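Local coordinates for putative sugar binding protein (Bacteroides vulgatus ATCC 8482, PDB 3KEZ) that probably binds glycans at the bacterial outer membrane as a SusD-family lipoprotein, and carries a bound calcium ion, at residues G52-Q56 with R389-A394; G77-W82 with L440-E446; H81-Y86 with D129-F134; S185-N189 with K228-A232; M284-C288 with K421-N425. All blocks are in the same frame, centred on the assembly; numbering follows the deposited sequence. Where two conformers were deposited one is given.

From the N terminus, residues 52-56 open contact 1, which closes only at 389-394 and ties the short strand 55-57 to the end of helix 381-392. Residues 77-82 then open contact 2, closed at 440-446 near the C terminus; its loop crosses that of contact 1. Contact 3 starts from the same helix 80-96, sharing His81 and Trp82, and closes early on helix 109-134, nested inside contact 1. Contact 4 follows in series and is nested inside the loops of both contact 1 and contact 2. Contact 5, nested in contact 2 and crossing contact 1, joins 284-288 to 421-425; strands 55-57 and 284-286 pair antiparallel, linking contacts 1 and 5.

Contact 1: G52-Q56 with R389-A394; sequences GDDMQ and RKELVA
Arg389 lies against Asp54 from CB through NE to NH2. Arg389 CB is already 3.4 Å from Asp54 OD2, and CG and CD pass the same oxygen at slightly longer range. CG sits between the backbone N and the carbonyl carbon (chi1 75°), and a bend at chi3 turns the guanidinium back onto the carboxylate. There Arg389 NE donates to Asp54 OD2 at 2.9 Å, and Arg389 NH2 donates to Asp54 OD1 at 2.7 Å with an N-H...O angle of 171°. The grip is side-on and bidentate: each oxygen offers its syn lone pair, and the two flat groups are nearly coplanar, 16° apart, which fixes the rotation of both. Arg389 NH2 also lies 3.3 Å from Asp53 OD2, but that oxygen stands well out of the guanidinium plane, so the pairing is one of charge alone; Asp53 OD1 has its own salt bridge to Arg398. NH1 pairs with Asp386 one turn earlier in the helix.

In the fold, this salt-bridge network joins the loop entering strand 55-57 to the end of helix 381-392, bringing together parts of the chain more than 330 residues apart in this SusD-family protein. A water donates both to Asp54 OD2 and to Arg389 O, adding a water-mediated link to the helix backbone.

Beside the charged cluster the contact turns apolar. The selenomethionine at Met55 lays CG 3.8 Å from Val393 CG2, the two side chains crossing at about a right angle, while its bent end sets SE 3.6 Å from Ala394 CB. Val316 of strand 313-316 packs against Met55, Val393 and Ala394 alike.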
# COMPACT_ATOMS: atom_id res chain seq x y z
N GLY A 52 4.94 -1.12 -12.54
CA GLY A 52 4.48 0.07 -13.23
C GLY A 52 5.43 0.64 -14.26
O GLY A 52 6.28 -0.06 -14.84
N ASP A 53 5.27 1.94 -14.48
CA ASP A 53 6.05 2.73 -15.42
C ASP A 53 7.04 3.74 -14.81
O ASP A 53 7.82 4.34 -15.57
CB ASP A 53 5.12 3.45 -16.43
CG ASP A 53 4.08 4.33 -15.76
OD1 ASP A 53 3.82 4.16 -14.55
OD2 ASP A 53 3.45 5.15 -16.47
N ASP A 54 7.00 3.92 -13.48
CA ASP A 54 7.72 5.02 -12.81
C ASP A 54 8.95 4.57 -12.03
O ASP A 54 9.85 5.38 -11.77
CB ASP A 54 6.78 5.82 -11.95
CG ASP A 54 5.78 6.64 -12.74
OD1 ASP A 54 6.00 6.86 -13.95
OD2 ASP A 54 4.79 7.15 -12.12
N MSE A 55 9.03 3.26 -11.77
CA MSE A 55 10.19 2.61 -11.16
C MSE A 55 10.49 1.31 -11.88
O MSE A 55 9.62 0.73 -12.54
CB MSE A 55 9.97 2.35 -9.65
CG MSE A 55 9.69 3.65 -8.89
SE MSE A 55 9.91 3.41 -7.01
CE MSE A 55 11.79 3.08 -7.08
N GLN A 56 11.73 0.85 -11.76
CA GLN A 56 12.17 -0.36 -12.42
C GLN A 56 13.20 -1.04 -11.55
O GLN A 56 13.78 -0.40 -10.70
CB GLN A 56 12.81 -0.02 -13.76
CG GLN A 56 13.93 1.01 -13.70
CD GLN A 56 14.58 1.18 -15.02
OE1 GLN A 56 14.22 2.06 -15.79
NE2 GLN A 56 15.53 0.30 -15.32
N ARG A 389 1.03 9.99 -8.73
CA ARG A 389 2.26 9.25 -9.02
C ARG A 389 3.53 9.97 -8.52
O ARG A 389 4.49 9.33 -8.10
CB ARG A 389 2.36 8.91 -10.51
CG ARG A 389 2.74 10.09 -11.38
CD ARG A 389 2.25 9.95 -12.79
NE ARG A 389 3.17 9.11 -13.52
CZ ARG A 389 3.23 9.03 -14.85
NH1 ARG A 389 2.41 9.73 -15.62
NH2 ARG A 389 4.11 8.22 -15.40
N LYS A 390 3.52 11.30 -8.53
CA LYS A 390 4.63 12.07 -7.98
C LYS A 390 4.65 11.93 -6.50
O LYS A 390 5.72 11.68 -5.92
CB LYS A 390 4.57 13.55 -8.38
CG LYS A 390 4.62 13.79 -9.90
CD LYS A 390 4.46 15.31 -10.24
CE LYS A 390 4.30 15.51 -11.71
NZ LYS A 390 3.81 16.87 -11.99
N GLU A 391 3.48 11.99 -5.87
CA GLU A 391 3.40 11.90 -4.41
C GLU A 391 3.72 10.51 -3.84
O GLU A 391 4.36 10.41 -2.80
CB GLU A 391 2.02 12.36 -3.93
CG GLU A 391 1.96 12.46 -2.43
CD GLU A 391 2.96 13.46 -1.89
OE1 GLU A 391 3.00 14.60 -2.43
OE2 GLU A 391 3.69 13.12 -0.93
N LEU A 392 3.29 9.44 -4.51
CA LEU A 392 3.31 8.11 -3.92
C LEU A 392 4.36 7.15 -4.53
O LEU A 392 4.32 5.97 -4.27
CB LEU A 392 1.92 7.50 -3.98
CG LEU A 392 0.81 8.27 -3.20
CD1 LEU A 392 -0.51 7.45 -3.23
CD2 LEU A 392 1.21 8.50 -1.75
N VAL A 393 5.27 7.68 -5.33
CA VAL A 393 6.38 6.90 -5.87
C VAL A 393 7.13 6.15 -4.73
O VAL A 393 7.44 6.72 -3.65
CB VAL A 393 7.30 7.77 -6.75
CG1 VAL A 393 7.97 8.89 -5.95
CG2 VAL A 393 8.29 6.90 -7.50
N ALA A 394 7.32 4.84 -4.97
CA ALA A 394 8.04 3.89 -4.05
C ALA A 394 7.23 3.47 -2.81
O ALA A 394 7.76 2.84 -1.89
CB ALA A 394 9.45 4.43 -3.64
O HOH W 1 4.85 6.72 -9.32

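Contact 2: G77-W82 with L440-E446; sequences GPSSHW and LPIPKKE. With EDO (1,2-ethanediol), chain H.
The N-terminal turn of helix 80-96 and the loop before it meet the proline-rich run leading into helix 444-449, where Pro443 is the N-cap residue. The contact joins the C-terminal part of this SusD-family chain to helix 80-96. Trp82 is central. With CG anti to the backbone N (chi1 -173°), its indole crosses Pro443 and Ile442 obliquely: Pro443 CD sits over one face, Pro443 CG is 3.6 Å from Trp82 CB, and Ile442 CD1 comes within 3.8 Å of Trp82 CZ3. Trp82 NE1 gives a weak, bent bond to Glu446 OE1 (3.2 Å, 140°). A leucine in place of Trp82 would probably open a gap beside Pro443 and Ile442 and leave Glu446 OE1 without its indole donor. Glu446 OE2 is held separately, by Asn450 and by a 1,2-ethanediol that probably came from the crystallisation liquor.

Waters bridge the backbones: one donates to both Pro78 O and Pro441 O, and another links Gly77 O with Lys444 N. Leu440 CD1 touches Pro78 CG and also makes a CH-pi contact over the face of His81, 3.5 Å from the ring centroid and 16° off its normal.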
# COMPACT_ATOMS: atom_id res chain seq x y z
N GLY A 77 6.89 -18.99 -9.26
CA GLY A 77 6.34 -17.80 -8.68
C GLY A 77 6.50 -17.78 -7.18
O GLY A 77 6.52 -18.84 -6.54
N PRO A 78 6.59 -16.57 -6.59
CA PRO A 78 6.78 -16.47 -5.14
C PRO A 78 5.58 -16.97 -4.35
O PRO A 78 4.43 -16.91 -4.84
CB PRO A 78 6.92 -14.96 -4.91
CG PRO A 78 6.13 -14.36 -5.96
CD PRO A 78 6.32 -15.24 -7.18
N SER A 79 5.82 -17.43 -3.13
CA SER A 79 4.73 -17.84 -2.24
C SER A 79 4.49 -16.95 -1.02
O SER A 79 3.49 -17.13 -0.35
CB SER A 79 4.94 -19.28 -1.75
OG SER A 79 6.11 -19.36 -0.97
N SER A 80 5.40 -16.01 -0.73
CA SER A 80 5.37 -15.20 0.49
C SER A 80 4.13 -14.30 0.61
O SER A 80 3.61 -14.14 1.68
CB SER A 80 6.61 -14.31 0.55
OG SER A 80 6.89 -13.75 -0.75
N HIS A 81 3.72 -13.70 -0.50
CA HIS A 81 2.57 -12.81 -0.49
C HIS A 81 1.39 -13.61 0.03
O HIS A 81 0.71 -13.17 0.93
CB HIS A 81 2.24 -12.26 -1.88
CG HIS A 81 3.43 -11.74 -2.63
ND1 HIS A 81 4.38 -12.56 -3.23
CD2 HIS A 81 3.80 -10.47 -2.93
CE1 HIS A 81 5.28 -11.81 -3.84
NE2 HIS A 81 4.95 -10.54 -3.67
N TRP A 82 1.18 -14.77 -0.57
CA TRP A 82 0.08 -15.66 -0.20
C TRP A 82 0.13 -16.12 1.28
O TRP A 82 -0.83 -15.89 2.06
CB TRP A 82 0.14 -16.85 -1.17
CG TRP A 82 -1.00 -17.80 -1.08
CD1 TRP A 82 -1.08 -18.90 -0.30
CD2 TRP A 82 -2.23 -17.73 -1.83
NE1 TRP A 82 -2.29 -19.54 -0.50
CE2 TRP A 82 -3.02 -18.83 -1.43
CE3 TRP A 82 -2.76 -16.83 -2.76
CZ2 TRP A 82 -4.30 -19.08 -1.96
CZ3 TRP A 82 -4.02 -17.09 -3.30
CH2 TRP A 82 -4.78 -18.20 -2.89
N LEU A 440 0.11 -12.20 -10.04
CA LEU A 440 1.02 -13.30 -9.71
C LEU A 440 0.26 -14.62 -9.93
O LEU A 440 -0.97 -14.69 -9.74
CB LEU A 440 1.59 -13.23 -8.27
CG LEU A 440 2.63 -12.14 -7.90
CD1 LEU A 440 3.07 -12.23 -6.44
CD2 LEU A 440 3.86 -12.20 -8.80
N PRO A 441 0.98 -15.66 -10.37
CA PRO A 441 0.31 -16.94 -10.42
C PRO A 441 0.05 -17.46 -9.01
O PRO A 441 0.75 -17.06 -8.04
CB PRO A 441 1.30 -17.82 -11.18
CG PRO A 441 2.68 -17.22 -10.85
CD PRO A 441 2.45 -15.76 -10.58
N ILE A 442 -0.93 -18.35 -8.86
CA ILE A 442 -1.19 -18.99 -7.56
C ILE A 442 0.06 -19.80 -7.23
O ILE A 442 0.61 -20.46 -8.11
CB ILE A 442 -2.46 -19.85 -7.56
CG1 ILE A 442 -3.71 -19.03 -7.92
CG2 ILE A 442 -2.68 -20.48 -6.18
CD1 ILE A 442 -4.00 -17.82 -6.98
N PRO A 443 0.58 -19.71 -5.97
CA PRO A 443 1.83 -20.42 -5.74
C PRO A 443 1.69 -21.93 -5.84
O PRO A 443 0.67 -22.49 -5.40
CB PRO A 443 2.21 -20.04 -4.31
CG PRO A 443 1.33 -18.90 -3.93
CD PRO A 443 0.33 -18.66 -4.96
N LYS A 444 2.71 -22.57 -6.38
CA LYS A 444 2.71 -24.03 -6.59
C LYS A 444 2.34 -24.81 -5.34
O LYS A 444 1.63 -25.82 -5.42
CB LYS A 444 4.07 -24.52 -7.12
CG LYS A 444 4.08 -25.98 -7.60
CD LYS A 444 5.35 -26.32 -8.39
CE LYS A 444 5.24 -27.69 -9.05
NZ LYS A 444 4.71 -28.70 -8.09
N LYS A 445 2.83 -24.34 -4.19
CA LYS A 445 2.61 -25.08 -2.95
C LYS A 445 1.12 -25.14 -2.66
O LYS A 445 0.61 -26.18 -2.22
CB LYS A 445 3.40 -24.48 -1.79
CG LYS A 445 2.74 -23.33 -1.05
CD LYS A 445 3.74 -22.51 -0.20
CE LYS A 445 4.32 -23.30 0.95
NZ LYS A 445 5.45 -22.55 1.59
N GLU A 446 0.41 -24.06 -2.98
CA GLU A 446 -1.04 -24.01 -2.82
C GLU A 446 -1.73 -24.89 -3.83
O GLU A 446 -2.63 -25.65 -3.46
CB GLU A 446 -1.58 -22.58 -2.91
CG GLU A 446 -3.09 -22.48 -2.71
CD GLU A 446 -3.53 -22.77 -1.28
OE1 GLU A 446 -2.67 -22.67 -0.38
OE2 GLU A 446 -4.73 -23.09 -1.08
C1 EDO H . -6.13 -20.57 1.52
O1 EDO H . -6.09 -21.98 1.29
C2 EDO H . -5.38 -20.34 2.82
O2 EDO H . -4.00 -20.63 2.61
O HOH W 2 5.33 -21.46 -6.94
O HOH W 3 3.54 -17.18 -7.47
O HOH W 4 5.57 -19.25 1.51

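Contact 3: H81-Y86 with D129-F134; sequences HWSYLY and DLTRIF
Trp82 sets its CE3 edge into one face of Phe134, with Trp82 CE3 3.7 Å from Phe134 CE2, in a T-shaped pair whose planes stand at 90° and whose centroids are 5.2 Å apart. Ile133 CG2 backs the other face of Phe134, so this ring is held between its helix neighbour and the indole edge. The second aromatic contact is CH-pi: Leu130 CD1 lies over the face of Tyr86, 3.5 Å from the ring centroid. Tyr86 CE2 in turn sits over the indole of Trp82, and Tyr86 OH bonds to Pro149 O. An alanine in place of Tyr86 is likely to leave Leu130 CD1 without its aromatic cover and Pro149 O without this hydroxyl partner.

These residues belong to helices 80-96 and 109-134, which run antiparallel, their segment axes 10.5 Å apart and crossing at -164°, within the largely helical N-terminal half of the SusD fold.

Aliphatic packing adds to this. Leu130, its CG anti to the carbonyl carbon (chi1 -77°), slides past Leu85 in the opposite direction, with Leu85 CB 3.7 Å from Leu130 CG, while Leu85 CD1 meets Asp129 CB at 3.8 Å. His81 CD2 comes near Ile133 CD1.

The Asp129-Arg132 salt bridge lies within helix 109-134: Arg132 NE and NH2 both donate to Asp129 OD1 from the same face of the carboxylate. Asp129 OD2 bonds to Tyr40 OH of a loop.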
# COMPACT_ATOMS: atom_id res chain seq x y z
N HIS A 81 3.72 -13.70 -0.50
CA HIS A 81 2.57 -12.81 -0.49
C HIS A 81 1.39 -13.61 0.03
O HIS A 81 0.71 -13.17 0.93
CB HIS A 81 2.24 -12.26 -1.88
CG HIS A 81 3.43 -11.74 -2.63
ND1 HIS A 81 4.38 -12.56 -3.23
CD2 HIS A 81 3.80 -10.47 -2.93
CE1 HIS A 81 5.28 -11.81 -3.84
NE2 HIS A 81 4.95 -10.54 -3.67
N TRP A 82 1.18 -14.77 -0.57
CA TRP A 82 0.08 -15.66 -0.20
C TRP A 82 0.13 -16.12 1.28
O TRP A 82 -0.83 -15.89 2.06
CB TRP A 82 0.14 -16.85 -1.17
CG TRP A 82 -1.00 -17.80 -1.08
CD1 TRP A 82 -1.08 -18.90 -0.30
CD2 TRP A 82 -2.23 -17.73 -1.83
NE1 TRP A 82 -2.29 -19.54 -0.50
CE2 TRP A 82 -3.02 -18.83 -1.43
CE3 TRP A 82 -2.76 -16.83 -2.76
CZ2 TRP A 82 -4.30 -19.08 -1.96
CZ3 TRP A 82 -4.02 -17.09 -3.30
CH2 TRP A 82 -4.78 -18.20 -2.89
N SER A 83 1.28 -16.71 1.65
CA SER A 83 1.47 -17.29 2.99
C SER A 83 1.41 -16.25 4.09
O SER A 83 0.74 -16.47 5.08
CB SER A 83 2.75 -18.14 3.09
OG SER A 83 3.86 -17.61 2.38
N TYR A 84 2.08 -15.10 3.90
CA TYR A 84 2.11 -14.08 4.92
C TYR A 84 0.73 -13.44 5.13
O TYR A 84 0.27 -13.29 6.26
CB TYR A 84 3.17 -13.01 4.59
CG TYR A 84 4.53 -13.35 5.12
CD1 TYR A 84 5.28 -14.35 4.54
CD2 TYR A 84 5.07 -12.68 6.25
CE1 TYR A 84 6.51 -14.71 5.04
CE2 TYR A 84 6.33 -13.04 6.77
CZ TYR A 84 7.05 -14.05 6.13
OH TYR A 84 8.29 -14.45 6.60
N LEU A 85 0.04 -13.12 4.03
CA LEU A 85 -1.29 -12.51 4.16
C LEU A 85 -2.31 -13.48 4.79
O LEU A 85 -3.12 -13.07 5.63
CB LEU A 85 -1.74 -11.92 2.82
CG LEU A 85 -0.90 -10.69 2.47
CD1 LEU A 85 -1.03 -10.29 1.04
CD2 LEU A 85 -1.15 -9.51 3.43
N TYR A 86 -2.26 -14.78 4.44
CA TYR A 86 -3.17 -15.73 5.02
C TYR A 86 -2.82 -16.02 6.47
O TYR A 86 -3.71 -16.25 7.31
CB TYR A 86 -3.29 -17.02 4.19
CG TYR A 86 -4.35 -16.87 3.11
CD1 TYR A 86 -5.71 -16.64 3.45
CD2 TYR A 86 -4.00 -16.85 1.76
CE1 TYR A 86 -6.66 -16.45 2.49
CE2 TYR A 86 -4.95 -16.66 0.78
CZ TYR A 86 -6.27 -16.45 1.14
OH TYR A 86 -7.19 -16.31 0.14
N ASP A 129 -5.06 -6.81 -0.29
CA ASP A 129 -3.80 -7.08 -0.96
C ASP A 129 -3.83 -8.41 -1.71
O ASP A 129 -3.37 -8.49 -2.85
CB ASP A 129 -2.60 -6.98 0.02
CG ASP A 129 -2.05 -5.58 0.11
OD1 ASP A 129 -1.88 -4.99 -0.98
OD2 ASP A 129 -1.81 -5.05 1.23
N LEU A 130 -4.38 -9.46 -1.11
CA LEU A 130 -4.48 -10.73 -1.82
C LEU A 130 -5.33 -10.52 -3.09
O LEU A 130 -5.00 -11.03 -4.14
CB LEU A 130 -5.07 -11.86 -0.96
CG LEU A 130 -4.19 -12.54 0.10
CD1 LEU A 130 -5.06 -13.30 1.09
CD2 LEU A 130 -3.20 -13.48 -0.55
N THR A 131 -6.40 -9.77 -2.99
CA THR A 131 -7.33 -9.64 -4.11
C THR A 131 -6.73 -8.85 -5.25
O THR A 131 -6.87 -9.22 -6.40
CB THR A 131 -8.66 -9.03 -3.60
OG1 THR A 131 -9.22 -9.88 -2.59
CG2 THR A 131 -9.69 -8.86 -4.75
N ARG A 132 -6.01 -7.77 -4.96
CA ARG A 132 -5.38 -6.99 -6.03
C ARG A 132 -4.13 -7.64 -6.64
O ARG A 132 -3.83 -7.43 -7.84
CB ARG A 132 -5.14 -5.54 -5.63
CG ARG A 132 -4.19 -5.28 -4.54
CD ARG A 132 -4.22 -3.80 -4.19
NE ARG A 132 -3.31 -3.51 -3.10
CZ ARG A 132 -2.79 -2.33 -2.79
NH1 ARG A 132 -3.06 -1.24 -3.50
NH2 ARG A 132 -1.95 -2.26 -1.77
N ILE A 133 -3.46 -8.47 -5.86
CA ILE A 133 -2.27 -9.19 -6.33
C ILE A 133 -2.65 -10.37 -7.23
O ILE A 133 -2.00 -10.56 -8.27
CB ILE A 133 -1.34 -9.66 -5.16
CG1 ILE A 133 -0.67 -8.46 -4.48
CG2 ILE A 133 -0.21 -10.68 -5.64
CD1 ILE A 133 -0.06 -8.82 -3.09
N PHE A 134 -3.68 -11.12 -6.85
CA PHE A 134 -3.99 -12.40 -7.50
C PHE A 134 -5.26 -12.42 -8.37
O PHE A 134 -5.52 -13.43 -9.02
CB PHE A 134 -4.07 -13.54 -6.46
CG PHE A 134 -2.73 -13.84 -5.78
CD1 PHE A 134 -1.77 -14.60 -6.41
CD2 PHE A 134 -2.46 -13.34 -4.51
CE1 PHE A 134 -0.54 -14.85 -5.81
CE2 PHE A 134 -1.23 -13.61 -3.87
CZ PHE A 134 -0.28 -14.34 -4.52

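Contact 4: S185-N189 with K228-A232; sequences SGDFN and KEGYA
Phe188 CG lies anti to the backbone N (chi1 -176°), while Tyr231 CG is anti to its carbonyl carbon (chi1 -63°); with these settings the two side chains cross at about a right angle and the phenol oxygen reaches the backbone of Phe188. Tyr231 OH comes within 3.4 Å of Phe188 CA and 3.5 Å of Phe188 CD1, and Phe188 CD1 also packs 3.9 Å from Tyr231 CZ. A water at the edge of the phenol, in its plane, lies 2.6 Å from Tyr231 OH and accepts from Asn189 N, so the hydroxyl reaches the loop backbone through solvent as well.

Glu229 CG lies 3.1 Å from Gly186 O, and the bend at chi2 then turns the carboxylate toward Asp187. The two carboxylates lie close, Glu229 OE2 to Asp187 OD1 at 3.6 Å, the planes 26° apart. Like charges this near would probably repel, or raise the affinity of one group for a proton. Two waters probably ease the pairing: one donates to Asp187 OD1 and weakly to Glu229 OE1, and another donates to Glu229 OE2 while accepting from Phe188 N.

Two local motifs shape the backbones. Ser185 OG accepts from Asp187 N in an ST turn, and Gly230, with positive phi, ends helix 212-229 in a Schellman motif that sends the chain on to Tyr231.

The contact thus lies at the surface, joining the loop between helices 166-183 and 195-209 to the C-terminal end of helix 212-229. Trp196 of helix 195-209 packs on both Glu229 and Tyr231 and donates to Gly186 O.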
# COMPACT_ATOMS: atom_id res chain seq x y z
N SER A 185 -10.00 3.45 17.77
CA SER A 185 -9.77 4.79 18.35
C SER A 185 -9.16 5.71 17.28
O SER A 185 -8.44 5.21 16.40
CB SER A 185 -8.79 4.69 19.50
OG SER A 185 -8.44 5.99 19.92
N GLY A 186 -9.47 7.00 17.35
CA GLY A 186 -8.77 8.06 16.60
C GLY A 186 -7.46 8.59 17.19
O GLY A 186 -6.80 9.46 16.60
N ASP A 187 -7.08 8.10 18.36
CA ASP A 187 -5.81 8.50 18.98
C ASP A 187 -4.60 8.07 18.14
O ASP A 187 -4.64 7.06 17.43
CB ASP A 187 -5.67 7.91 20.39
CG ASP A 187 -6.72 8.42 21.34
OD1 ASP A 187 -7.50 9.31 20.97
OD2 ASP A 187 -6.76 7.93 22.46
N PHE A 188 -3.55 8.88 18.22
CA PHE A 188 -2.23 8.47 17.71
C PHE A 188 -1.84 7.12 18.33
O PHE A 188 -2.04 6.87 19.52
CB PHE A 188 -1.18 9.54 18.04
CG PHE A 188 0.16 9.24 17.49
CD1 PHE A 188 0.48 9.60 16.21
CD2 PHE A 188 1.11 8.58 18.26
CE1 PHE A 188 1.73 9.35 15.69
CE2 PHE A 188 2.36 8.28 17.76
CZ PHE A 188 2.68 8.66 16.48
N ASN A 189 -1.34 6.22 17.51
CA ASN A 189 -1.03 4.86 17.96
C ASN A 189 0.10 4.31 17.12
O ASN A 189 -0.09 3.75 16.04
CB ASN A 189 -2.26 3.96 17.90
CG ASN A 189 -2.15 2.74 18.78
OD1 ASN A 189 -1.13 2.52 19.46
ND2 ASN A 189 -3.19 1.91 18.75
N LYS A 228 -8.02 17.04 13.17
CA LYS A 228 -8.44 17.37 14.56
C LYS A 228 -7.52 16.71 15.58
O LYS A 228 -7.29 17.22 16.65
CB LYS A 228 -9.85 16.89 14.87
CG LYS A 228 -10.99 17.69 14.27
CD LYS A 228 -12.36 17.34 14.90
CE LYS A 228 -13.50 17.94 14.05
NZ LYS A 228 -14.54 18.65 14.87
N GLU A 229 -7.04 15.53 15.25
CA GLU A 229 -6.13 14.79 16.12
C GLU A 229 -4.69 15.36 16.10
O GLU A 229 -3.89 15.00 16.97
CB GLU A 229 -6.19 13.31 15.75
CG GLU A 229 -5.81 12.37 16.83
CD GLU A 229 -6.69 12.51 18.05
OE1 GLU A 229 -7.86 12.92 17.88
OE2 GLU A 229 -6.21 12.21 19.17
N GLY A 230 -4.38 16.26 15.17
CA GLY A 230 -3.08 16.94 15.11
C GLY A 230 -2.14 16.46 14.02
O GLY A 230 -1.00 16.92 13.88
N TYR A 231 -2.60 15.50 13.22
CA TYR A 231 -1.86 15.13 12.03
C TYR A 231 -1.96 16.29 11.04
O TYR A 231 -2.91 17.04 11.02
CB TYR A 231 -2.42 13.86 11.41
CG TYR A 231 -2.37 12.58 12.23
CD1 TYR A 231 -3.43 12.23 13.07
CD2 TYR A 231 -1.31 11.68 12.10
CE1 TYR A 231 -3.43 11.02 13.78
CE2 TYR A 231 -1.30 10.46 12.82
CZ TYR A 231 -2.37 10.14 13.64
OH TYR A 231 -2.38 8.97 14.34
N ALA A 232 -0.93 16.47 10.23
CA ALA A 232 -0.96 17.53 9.25
C ALA A 232 -0.02 17.10 8.15
O ALA A 232 0.97 16.40 8.40
CB ALA A 232 -0.54 18.89 9.90
O HOH W 5 -9.13 10.56 19.16
O HOH W 6 -3.68 11.37 19.55
O HOH W 7 -0.94 6.89 14.67

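Contact 5: M284-C288 with K421-N425; sequences MCITC and KTKHN
Thr422 faces strand 284-286 with its methyl: CG2 comes within 3.3 Å of Ile286 O and lies 4.2 Å from Cys285 SG. With CG2 anti to the backbone N and OG1 beside it (chi1 -56°), the hydroxyl is turned to a water 2.7 Å from Thr422 OG1, and this water donates to the same Ile286 O. One carbonyl therefore meets the methyl directly and the hydroxyl through solvent. Cys288 SG approaches from the far end of the segment, 3.3 Å from Thr422 O and 3.9 Å from Thr422 CB. Thr287 CG2 adds another touch, coming 3.4 Å from His424 CE1 and obliquely to the imidazole. No direct hydrogen bond joins the two segments; the touching parts run 79° apart, so the loop passes across the strand's end and does not pair with it.

In the fold, strand 284-286 is the antiparallel partner of strand 55-57, and Thr287 is the N-cap of helix 288-295, so the loop 421-425 packs where a strand gives way to a helix.

Further out, polar partners hold Thr287, Thr422 and His424. Thr287 OG1 bonds to Asp53 O and more weakly to Phe290 N, its capping bond. Thr422 OG1 bonds to Tyr312 O, and Tyr68 OH holds both His424 ND1 and Asn425 N. Gln56 bridges the two sides: its NE2 bonds to Lys423 O, while its side chain packs on Cys285 and Thr422.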
# COMPACT_ATOMS: atom_id res chain seq x y z
N MSE A 284 16.15 -1.12 -6.81
CA MSE A 284 15.09 -0.51 -7.60
C MSE A 284 15.26 1.01 -7.63
O MSE A 284 15.61 1.63 -6.62
CB MSE A 284 13.73 -0.93 -7.05
CG MSE A 284 13.51 -0.57 -5.59
SE MSE A 284 11.84 -1.21 -4.77
CE MSE A 284 10.59 0.07 -5.43
N CYS A 285 15.08 1.60 -8.83
CA CYS A 285 15.28 3.05 -9.02
C CYS A 285 14.11 3.64 -9.82
O CYS A 285 13.23 2.91 -10.31
CB CYS A 285 16.57 3.29 -9.78
SG CYS A 285 16.58 2.54 -11.42
N ILE A 286 14.09 4.97 -9.97
CA ILE A 286 13.07 5.59 -10.81
C ILE A 286 13.41 5.37 -12.28
O ILE A 286 14.57 5.21 -12.64
CB ILE A 286 12.90 7.09 -10.55
CG1 ILE A 286 14.13 7.88 -10.98
CG2 ILE A 286 12.49 7.37 -9.09
CD1 ILE A 286 14.01 9.38 -10.70
N THR A 287 12.39 5.32 -13.14
CA THR A 287 12.61 5.29 -14.58
C THR A 287 12.99 6.70 -15.08
O THR A 287 12.72 7.71 -14.41
CB THR A 287 11.36 4.81 -15.31
OG1 THR A 287 10.27 5.62 -14.89
CG2 THR A 287 11.07 3.28 -14.98
N CYS A 288 13.62 6.78 -16.25
CA CYS A 288 13.91 8.09 -16.84
C CYS A 288 12.67 8.92 -17.10
O CYS A 288 12.66 10.14 -16.88
CB CYS A 288 14.67 7.92 -18.14
SG CYS A 288 16.35 7.26 -17.88
N LYS A 421 22.74 5.46 -16.52
CA LYS A 421 22.70 3.99 -16.54
C LYS A 421 21.30 3.40 -16.41
O LYS A 421 21.12 2.18 -16.44
CB LYS A 421 23.62 3.41 -15.46
CG LYS A 421 25.10 3.60 -15.77
CD LYS A 421 25.99 3.12 -14.63
CE LYS A 421 27.44 3.50 -14.91
NZ LYS A 421 28.21 3.65 -13.66
N THR A 422 20.29 4.26 -16.26
CA THR A 422 18.93 3.81 -16.10
C THR A 422 18.30 3.59 -17.47
O THR A 422 18.14 4.53 -18.24
CB THR A 422 18.09 4.89 -15.36
OG1 THR A 422 18.70 5.21 -14.10
CG2 THR A 422 16.63 4.42 -15.16
N LYS A 423 17.89 2.38 -17.76
CA LYS A 423 17.25 2.10 -19.04
C LYS A 423 16.36 0.89 -18.88
O LYS A 423 16.66 -0.01 -18.08
CB LYS A 423 18.30 1.88 -20.15
CG LYS A 423 19.15 0.64 -20.01
CD LYS A 423 20.13 0.46 -21.24
CE LYS A 423 19.38 0.41 -22.61
NZ LYS A 423 20.19 -0.02 -23.80
N HIS A 424 15.26 0.84 -19.62
CA HIS A 424 14.38 -0.32 -19.55
C HIS A 424 15.08 -1.59 -20.08
O HIS A 424 15.96 -1.54 -20.95
CB HIS A 424 13.04 -0.06 -20.24
CG HIS A 424 12.13 0.80 -19.43
ND1 HIS A 424 11.48 0.36 -18.30
CD2 HIS A 424 11.81 2.11 -19.57
CE1 HIS A 424 10.78 1.35 -17.79
NE2 HIS A 424 10.95 2.42 -18.54
N ASN A 425 14.72 -2.74 -19.53
CA ASN A 425 15.24 -4.01 -20.01
C ASN A 425 14.19 -5.07 -19.73
O ASN A 425 14.27 -5.81 -18.76
CB ASN A 425 16.57 -4.35 -19.32
CG ASN A 425 17.20 -5.60 -19.85
OD1 ASN A 425 16.79 -6.14 -20.89
ND2 ASN A 425 18.24 -6.06 -19.18
O HOH W 8 17.32 6.08 -11.96